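Local coordinates for DNA ligase D 3'-phosphoesterase domain-containing protein (Methanocella paludicola, PDB 5DMP), which probably removes 3'-phosphates and ribonucleotides from DNA 3' ends during archaeal non-homologous end-joining repair of strand breaks, at residues 19-22 with 27-30; 61-66 with 71-76; 111-116 with 154-159. All coordinates share one frame; numbering follows the deposited sequence.

How the contacts relate
The three contacts follow one another along the chain, and their centres lie 16 to 17 Å apart. Contact 1 lies in the hairpin of strands 16-24 and 27-33, a buried contact whose centre lies about 7 Å from the centre of the chain. Contact 2 lies in the hairpin of strands 62-64 and 72-84, farther out in the same antiparallel sheet. Asp19 and Arg21 of contact 1 and Val74 of contact 2 line one vanadate pocket, although the nearest atoms of the two contacts are about 6 Å apart. Contact 3 joins two surface loops and touches contact 2, where Ser155 and Thr158 probably hydrogen-bond the Glu61 carboxylate, tying the C-terminal part to the pocket-bearing sheet.

Contact 1: residues 19-22 with 27-30; sequences DLRL and VLKS. With VN4 (oxido(dioxo)vanadium), chain J.
Strands 19-22 and 27-30 run antiparallel, their axes at 138°, with Leu22 and Lys29 as a hydrogen-bonded pair and Arg21 facing Ser30 as a non-hydrogen-bonded one. Leu22 N donates to Lys29 O at 2.9 Å, and Lys29 N returns a bond to Leu22 O. On the face shared by Arg21 and Ser30, the arginine runs extended from CG to NE and passes alongside the serine, so that NH1 reaches Ser30 OG at 3.0 Å. The hydroxyl lies in the guanidinium plane, at its edge, and itself donates to Leu28 O, from above that carbonyl's plane. Leu28 crosses the arginine stem at about a right angle, its CB 3.9 Å from Arg21 CB. Asp19 CB sits above one guanidinium face, toward its rim, while Gln9 accepts from NE. Farther round, at the end remote from NE and near the group's plane, vanadate O3 lies 3.6 Å from Arg21 NH2; Asp19 OD2, also bonded to His11, stays 3.9 Å from NH2, a long salt bridge of charges alone. Ser30 of the hairpin and Gln9 of strand 5-12 together probably fix the rotation of the guanidinium, a second shell presenting a positive group to the bound oxyanion, consistent with phosphate binding in this phosphoesterase.

Contact 2: residues 61-66 with 71-76; sequences EGVIPE and GGTVMV
The beta hairpin of strands 62-64 and 72-84 lies at the outer part of the antiparallel sheet and brings Val74 to the vanadate pocket. Its two strands are joined by a ladder of four backbone bonds. Gly62 N and Val74 O pair at 2.9 Å, with Val74 N returning to Gly62 O, and Ile64 N meets Gly72 O at 2.8 Å, with Gly72 N returning to Ile64 O. Val63 and Thr73 form the non-hydrogen-bonded pair in between. On the face of Ile64 and Val74, CD1 of the isoleucine approaches CG2 of the valine at 4.3 Å, and Ile64 CG2 lies over the backbone of Gly71. At Gly71 a side chain would come tight against Pro65 O; at Gly72 the backbone angles would jam one against the preceding carbonyl. This is the pocket side of the hairpin: Val74 also packs on His11 and Gln9 of strand 5-12, and Tyr57 touches Ile64. Just before the first strand, Glu61 carries the pairing further with its side chain. With CG anti to the backbone N (chi1 174°), the chain stretches past Val74 O, and OE1 accepts from Val76 N at 2.9 Å through its anti lone pair, the N-H...O angle being 164°. Ser155 also bonds OE1, while Thr158 and Arg160 hold OE2. An alanine here would lose the carboxylate and would probably leave Val76 N and the Arg160 charge without their mate. Met162, in helix 162-167, covers Thr73 and Met75 on the other face.

Contact 3: residues 111-116 with 154-159; sequences EGKKLK and DSVLTG. With EDO (1,2-ethanediol), chain C; EDO (1,2-ethanediol), chain B.
Lys114 stretches out fully beyond CG, its chi2, chi3 and chi4 all near 180°, and this carries NZ across to the carbonyl of Asp154, whereas Lys113 bends at chi2 (-73°) and chi3, so its end leads away and CB and CG make the contact. NZ donates to Asp154 O at 2.6 Å, tilted 17° from the carbonyl plane. The same ammonium also bonds the carbonyls of Trp77 and Ala152 and makes a cation-pi contact with the Trp77 ring, so backbone oxygens, and not the Asp154 carboxylate 6.8 Å from NZ to OD1, grip the charge. Beside it Lys113 and Val156 cross at about a right angle, CG of the lysine lying 3.5 Å from CG2 of the valine, while Val156 also packs on Val76 and Ile79 of strand 72-84. An ethanediol, probably from the crystallisation liquor, lies between the loops, its C1 3.5 Å from Lys114 CE and its O2 donating to Ser155 O at 3.0 Å. Within the second loop Ser155 OG accepts from Thr158 N at 2.9 Å, an ST motif that shapes the turn 155-158. The loop after strand 105-111 is therefore joined at the surface to the link between helices 148-151 and 162-167 by the Lys114 ammonium, with Lys113 and Val156 packing beside it, and the positive charge is probably stabilised by the three carbonyl dipoles and the Trp77 ring.

Contact 1: residues 19-22 with 27-30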
loop_
_atom_site.group_PDB
_atom_site.type_symbol
_atom_site.label_atom_id
_atom_site.label_comp_id
_atom_site.label_asym_id
_atom_site.label_seq_id
_atom_site.Cartn_x
_atom_site.Cartn_y
_atom_site.Cartn_z
ATOM N N ASP A 19 -2.634 4.257 -3.476
ATOM C CA ASP A 19 -3.076 4.303 -2.079
ATOM C C ASP A 19 -2.820 2.942 -1.529
ATOM O O ASP A 19 -3.386 1.930 -2.001
ATOM C CB ASP A 19 -4.567 4.599 -2.008
ATOM C CG ASP A 19 -4.864 6.003 -2.485
ATOM O OD1 ASP A 19 -4.301 6.894 -1.819
ATOM O OD2 ASP A 19 -5.583 6.173 -3.498
ATOM N N LEU A 20 -1.991 2.883 -0.495
ATOM C CA LEU A 20 -1.742 1.629 0.186
ATOM C C LEU A 20 -2.650 1.514 1.431
ATOM O O LEU A 20 -2.751 2.482 2.190
ATOM C CB LEU A 20 -0.277 1.619 0.734
ATOM C CG LEU A 20 0.046 0.535 1.737
ATOM C CD1 LEU A 20 0.080 -0.866 1.014
ATOM C CD2 LEU A 20 1.448 0.858 2.284
ATOM N N ARG A 21 -3.245 0.334 1.667
ATOM C CA ARG A 21 -4.095 0.238 2.903
ATOM C C ARG A 21 -3.888 -1.081 3.575
ATOM O O ARG A 21 -3.671 -2.141 2.941
ATOM C CB ARG A 21 -5.630 0.389 2.516
ATOM C CG ARG A 21 -5.893 1.350 1.407
ATOM C CD ARG A 21 -7.483 1.520 1.247
ATOM N NE ARG A 21 -7.733 2.325 0.076
ATOM C CZ ARG A 21 -7.709 3.650 0.003
ATOM N NH1 ARG A 21 -7.448 4.416 1.077
ATOM N NH2 ARG A 21 -7.929 4.225 -1.126
ATOM N N LEU A 22 -3.896 -1.052 4.893
ATOM C CA LEU A 22 -3.733 -2.271 5.617
ATOM C C LEU A 22 -4.860 -2.339 6.681
ATOM O O LEU A 22 -5.046 -1.365 7.460
ATOM C CB LEU A 22 -2.396 -2.271 6.428
ATOM C CG LEU A 22 -1.119 -2.197 5.553
ATOM C CD1 LEU A 22 0.069 -1.976 6.504
ATOM C CD2 LEU A 22 -0.975 -3.512 4.767
ATOM N N VAL A 27 -10.696 -1.197 10.442
ATOM C CA VAL A 27 -10.789 -0.268 9.290
ATOM C C VAL A 27 -9.554 -0.531 8.389
ATOM O O VAL A 27 -8.712 -1.311 8.777
ATOM C CB VAL A 27 -10.751 1.216 9.700
ATOM C CG1 VAL A 27 -12.005 1.581 10.546
ATOM C CG2 VAL A 27 -9.462 1.588 10.411
ATOM N N LEU A 28 -9.451 0.191 7.280
ATOM C CA LEU A 28 -8.251 0.112 6.442
ATOM C C LEU A 28 -7.450 1.393 6.726
ATOM O O LEU A 28 -7.841 2.494 6.316
ATOM C CB LEU A 28 -8.707 0.115 4.950
ATOM C CG LEU A 28 -9.498 -1.146 4.561
ATOM C CD1 LEU A 28 -9.852 -1.121 3.051
ATOM C CD2 LEU A 28 -8.812 -2.470 4.863
ATOM N N LYS A 29 -6.322 1.276 7.443
ATOM C CA LYS A 29 -5.410 2.394 7.613
ATOM C C LYS A 29 -4.714 2.666 6.271
ATOM O O LYS A 29 -4.301 1.703 5.620
ATOM C CB LYS A 29 -4.307 2.007 8.673
ATOM C CG LYS A 29 -4.783 1.541 10.055
ATOM C CD LYS A 29 -5.635 2.615 10.755
ATOM C CE LYS A 29 -4.864 3.888 10.968
ATOM N NZ LYS A 29 -5.764 4.754 11.814
ATOM N N SER A 30 -4.609 3.933 5.861
ATOM C CA SER A 30 -4.363 4.239 4.463
ATOM C C SER A 30 -3.204 5.237 4.371
ATOM O O SER A 30 -3.081 6.129 5.202
ATOM C CB SER A 30 -5.608 4.855 3.837
ATOM O OG SER A 30 -6.648 3.843 3.872
HETATM V V VN4 J . -9.640 7.348 -1.779
HETATM O O1 VN4 J . -11.325 7.681 -0.923
HETATM O O2 VN4 J . -10.001 6.504 -3.480
HETATM O O3 VN4 J . -7.997 7.825 -0.957
#

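Contact 2: residues 61-66 with 71-76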
loop_
_atom_site.group_PDB
_atom_site.type_symbol
_atom_site.label_atom_id
_atom_site.label_comp_id
_atom_site.label_asym_id
_atom_site.label_seq_id
_atom_site.Cartn_x
_atom_site.Cartn_y
_atom_site.Cartn_z
ATOM N N GLU A 61 -13.479 -0.439 -7.443
ATOM C CA GLU A 61 -12.757 -0.103 -8.674
ATOM C C GLU A 61 -13.772 0.626 -9.528
ATOM O O GLU A 61 -14.837 0.047 -9.744
ATOM C CB GLU A 61 -12.337 -1.424 -9.368
ATOM C CG GLU A 61 -11.709 -1.186 -10.725
ATOM C CD GLU A 61 -10.884 -2.390 -11.156
ATOM O OE1 GLU A 61 -9.812 -2.618 -10.555
ATOM O OE2 GLU A 61 -11.310 -3.098 -12.131
ATOM N N GLY A 62 -13.516 1.859 -9.953
ATOM C CA GLY A 62 -14.577 2.631 -10.682
ATOM C C GLY A 62 -14.217 4.110 -10.634
ATOM O O GLY A 62 -13.053 4.460 -10.496
ATOM N N VAL A 63 -15.208 4.987 -10.675
ATOM C CA VAL A 63 -14.927 6.401 -10.855
ATOM C C VAL A 63 -15.631 7.167 -9.755
ATOM O O VAL A 63 -16.794 6.897 -9.467
ATOM C CB VAL A 63 -15.469 6.885 -12.221
ATOM C CG1 VAL A 63 -15.390 8.405 -12.329
ATOM C CG2 VAL A 63 -14.704 6.191 -13.371
ATOM N N ILE A 64 -14.891 8.103 -9.146
ATOM C CA ILE A 64 -15.448 9.034 -8.122
ATOM C C ILE A 64 -15.562 10.405 -8.790
ATOM O O ILE A 64 -14.644 10.796 -9.538
ATOM C CB ILE A 64 -14.607 9.042 -6.848
ATOM C CG1 ILE A 64 -14.723 7.647 -6.172
ATOM C CG2 ILE A 64 -15.124 10.153 -5.878
ATOM C CD1 ILE A 64 -13.819 7.480 -4.970
ATOM N N PRO A 65 -16.702 11.116 -8.606
ATOM C CA PRO A 65 -16.841 12.410 -9.345
ATOM C C PRO A 65 -15.666 13.378 -9.091
ATOM O O PRO A 65 -15.194 13.523 -7.938
ATOM C CB PRO A 65 -18.142 12.993 -8.790
ATOM C CG PRO A 65 -18.943 11.763 -8.403
ATOM C CD PRO A 65 -17.934 10.751 -7.874
ATOM N N GLU A 66 -15.206 13.971 -10.187
ATOM C CA GLU A 66 -14.189 15.020 -10.202
ATOM C C GLU A 66 -14.630 16.124 -9.262
ATOM O O GLU A 66 -15.798 16.547 -9.273
ATOM C CB GLU A 66 -14.049 15.585 -11.624
ATOM C CG GLU A 66 -12.596 15.715 -12.074
ATOM C CD GLU A 66 -11.865 14.368 -12.096
ATOM O OE1 GLU A 66 -12.288 13.446 -12.829
ATOM O OE2 GLU A 66 -10.860 14.216 -11.374
ATOM N N GLY A 71 -11.671 11.838 -5.872
ATOM C CA GLY A 71 -12.116 12.156 -7.266
ATOM C C GLY A 71 -11.165 11.588 -8.327
ATOM O O GLY A 71 -9.933 11.663 -8.145
ATOM N N GLY A 72 -11.722 11.027 -9.411
ATOM C CA GLY A 72 -10.916 10.381 -10.472
ATOM C C GLY A 72 -11.197 8.876 -10.605
ATOM O O GLY A 72 -12.297 8.390 -10.232
ATOM N N THR A 73 -10.232 8.164 -11.166
ATOM C CA THR A 73 -10.414 6.734 -11.503
ATOM C C THR A 73 -9.625 5.939 -10.501
ATOM O O THR A 73 -8.505 6.268 -10.222
ATOM C CB THR A 73 -9.848 6.417 -12.878
ATOM O OG1 THR A 73 -10.425 7.324 -13.813
ATOM C CG2 THR A 73 -10.269 5.005 -13.299
ATOM N N VAL A 74 -10.241 4.883 -9.976
ATOM C CA VAL A 74 -9.640 4.050 -8.956
ATOM C C VAL A 74 -9.575 2.634 -9.487
ATOM O O VAL A 74 -10.606 2.066 -9.904
ATOM C CB VAL A 74 -10.494 4.039 -7.683
ATOM C CG1 VAL A 74 -9.895 3.122 -6.608
ATOM C CG2 VAL A 74 -10.663 5.491 -7.182
ATOM N N MET A 75 -8.371 2.083 -9.477
ATOM C CA MET A 75 -8.126 0.720 -9.900
ATOM C C MET A 75 -7.663 -0.090 -8.713
ATOM O O MET A 75 -6.824 0.390 -7.942
ATOM C CB MET A 75 -6.982 0.724 -10.940
ATOM C CG MET A 75 -6.402 -0.681 -11.157
ATOM S SD MET A 75 -4.894 -0.686 -12.167
ATOM C CE MET A 75 -5.522 -0.015 -13.727
ATOM N N VAL A 76 -8.126 -1.327 -8.565
ATOM C CA VAL A 76 -7.596 -2.182 -7.512
ATOM C C VAL A 76 -6.367 -2.794 -8.134
ATOM O O VAL A 76 -6.435 -3.689 -8.985
ATOM C CB VAL A 76 -8.605 -3.266 -7.017
ATOM C CG1 VAL A 76 -7.906 -4.155 -5.982
ATOM C CG2 VAL A 76 -9.789 -2.518 -6.349
#

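Contact 3: residues 111-116 with 154-159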
loop_
_atom_site.group_PDB
_atom_site.type_symbol
_atom_site.label_atom_id
_atom_site.label_comp_id
_atom_site.label_asym_id
_atom_site.label_seq_id
_atom_site.Cartn_x
_atom_site.Cartn_y
_atom_site.Cartn_z
ATOM N N GLU A 111 1.204 -10.415 1.180
ATOM C CA GLU A 111 0.832 -11.568 0.346
ATOM C C GLU A 111 -0.145 -11.096 -0.728
ATOM O O GLU A 111 -1.390 -11.278 -0.653
ATOM C CB GLU A 111 0.154 -12.617 1.239
ATOM C CG GLU A 111 1.087 -13.069 2.373
ATOM C CD GLU A 111 0.370 -13.729 3.549
ATOM O OE1 GLU A 111 -0.651 -13.183 4.089
ATOM O OE2 GLU A 111 0.852 -14.797 3.979
ATOM N N GLY A 112 0.404 -10.464 -1.733
ATOM C CA GLY A 112 -0.382 -9.956 -2.824
ATOM C C GLY A 112 -0.181 -10.787 -4.105
ATOM O O GLY A 112 0.524 -11.849 -4.098
ATOM N N LYS A 113 -0.717 -10.289 -5.211
ATOM C CA LYS A 113 -0.448 -10.858 -6.521
ATOM C C LYS A 113 0.738 -10.150 -7.152
ATOM O O LYS A 113 1.464 -10.768 -7.951
ATOM C CB LYS A 113 -1.659 -10.750 -7.457
ATOM C CG LYS A 113 -2.943 -11.322 -6.848
ATOM C CD LYS A 113 -2.945 -12.848 -6.786
ATOM C CE LYS A 113 -3.884 -13.434 -7.840
ATOM N NZ LYS A 113 -3.443 -14.817 -8.153
ATOM N N LYS A 114 0.956 -8.881 -6.818
ATOM C CA LYS A 114 2.068 -8.156 -7.413
ATOM C C LYS A 114 3.233 -7.999 -6.440
ATOM O O LYS A 114 4.425 -8.107 -6.833
ATOM C CB LYS A 114 1.672 -6.809 -8.000
ATOM C CG LYS A 114 0.608 -6.944 -9.154
ATOM C CD LYS A 114 0.225 -5.576 -9.664
ATOM C CE LYS A 114 -0.905 -5.676 -10.734
ATOM N NZ LYS A 114 -1.403 -4.310 -11.063
ATOM N N LEU A 115 2.908 -7.687 -5.193
ATOM C CA LEU A 115 3.899 -7.572 -4.112
ATOM C C LEU A 115 3.817 -8.774 -3.222
ATOM O O LEU A 115 2.723 -9.164 -2.762
ATOM C CB LEU A 115 3.622 -6.298 -3.278
ATOM C CG LEU A 115 3.640 -4.904 -3.876
ATOM C CD1 LEU A 115 3.688 -3.916 -2.716
ATOM C CD2 LEU A 115 4.909 -4.781 -4.776
ATOM N N LYS A 116 4.951 -9.433 -2.997
ATOM C CA LYS A 116 4.954 -10.618 -2.131
ATOM C C LYS A 116 6.227 -10.615 -1.425
ATOM O O LYS A 116 7.237 -11.087 -1.966
ATOM C CB LYS A 116 4.988 -11.971 -2.883
ATOM C CG LYS A 116 4.129 -12.193 -4.087
ATOM C CD LYS A 116 4.132 -13.713 -4.376
ATOM C CE LYS A 116 3.491 -14.027 -5.730
ATOM N NZ LYS A 116 1.999 -13.990 -5.662
ATOM N N ASP A 154 -2.020 -3.111 -14.588
ATOM C CA ASP A 154 -3.475 -3.240 -14.744
ATOM C C ASP A 154 -4.189 -3.839 -13.517
ATOM O O ASP A 154 -3.541 -4.330 -12.590
ATOM C CB ASP A 154 -3.877 -3.967 -16.068
ATOM C CG ASP A 154 -3.288 -3.259 -17.287
ATOM O OD1 ASP A 154 -3.204 -1.994 -17.247
ATOM O OD2 ASP A 154 -2.819 -3.978 -18.221
ATOM N N SER A 155 -5.514 -3.798 -13.562
ATOM C CA SER A 155 -6.325 -4.244 -12.384
ATOM C C SER A 155 -6.090 -5.700 -12.067
ATOM O O SER A 155 -6.195 -6.583 -12.937
ATOM C CB SER A 155 -7.830 -3.966 -12.614
ATOM O OG SER A 155 -8.593 -4.658 -11.677
ATOM N N VAL A 156 -5.818 -5.954 -10.792
ATOM C CA VAL A 156 -5.700 -7.325 -10.271
ATOM C C VAL A 156 -7.097 -7.956 -10.230
ATOM O O VAL A 156 -7.225 -9.187 -10.273
ATOM C CB VAL A 156 -4.969 -7.280 -8.886
ATOM C CG1 VAL A 156 -5.862 -6.827 -7.752
ATOM C CG2 VAL A 156 -4.318 -8.572 -8.572
ATOM N N LEU A 157 -8.135 -7.140 -10.157
ATOM C CA LEU A 157 -9.519 -7.719 -10.067
ATOM C C LEU A 157 -10.106 -8.058 -11.453
ATOM O O LEU A 157 -10.822 -9.063 -11.607
ATOM C CB LEU A 157 -10.508 -6.744 -9.382
ATOM C CG LEU A 157 -10.213 -6.644 -7.850
ATOM C CD1 LEU A 157 -11.295 -5.799 -7.201
ATOM C CD2 LEU A 157 -10.125 -7.969 -7.145
ATOM N N THR A 158 -9.853 -7.195 -12.428
ATOM C CA THR A 158 -10.528 -7.350 -13.718
ATOM C C THR A 158 -9.589 -7.422 -14.911
ATOM O O THR A 158 -10.032 -7.663 -16.057
ATOM C CB THR A 158 -11.466 -6.163 -13.981
ATOM O OG1 THR A 158 -10.704 -4.940 -14.012
ATOM C CG2 THR A 158 -12.538 -6.044 -12.919
ATOM N N GLY A 159 -8.315 -7.143 -14.705
ATOM C CA GLY A 159 -7.343 -7.048 -15.803
ATOM C C GLY A 159 -7.465 -5.781 -16.637
ATOM O O GLY A 159 -6.669 -5.584 -17.548
HETATM C C1 EDO C . -2.384 -7.687 -13.156
HETATM O O1 EDO C . -2.649 -8.792 -12.262
HETATM C C2 EDO C . -3.395 -7.737 -14.290
HETATM O O2 EDO C . -4.360 -8.720 -13.915
HETATM C C1 EDO B . -3.405 2.630 -19.146
HETATM O O1 EDO B . -4.743 3.185 -19.366
HETATM C C2 EDO B . -3.017 2.539 -17.671
HETATM O O2 EDO B . -3.615 1.410 -16.978
#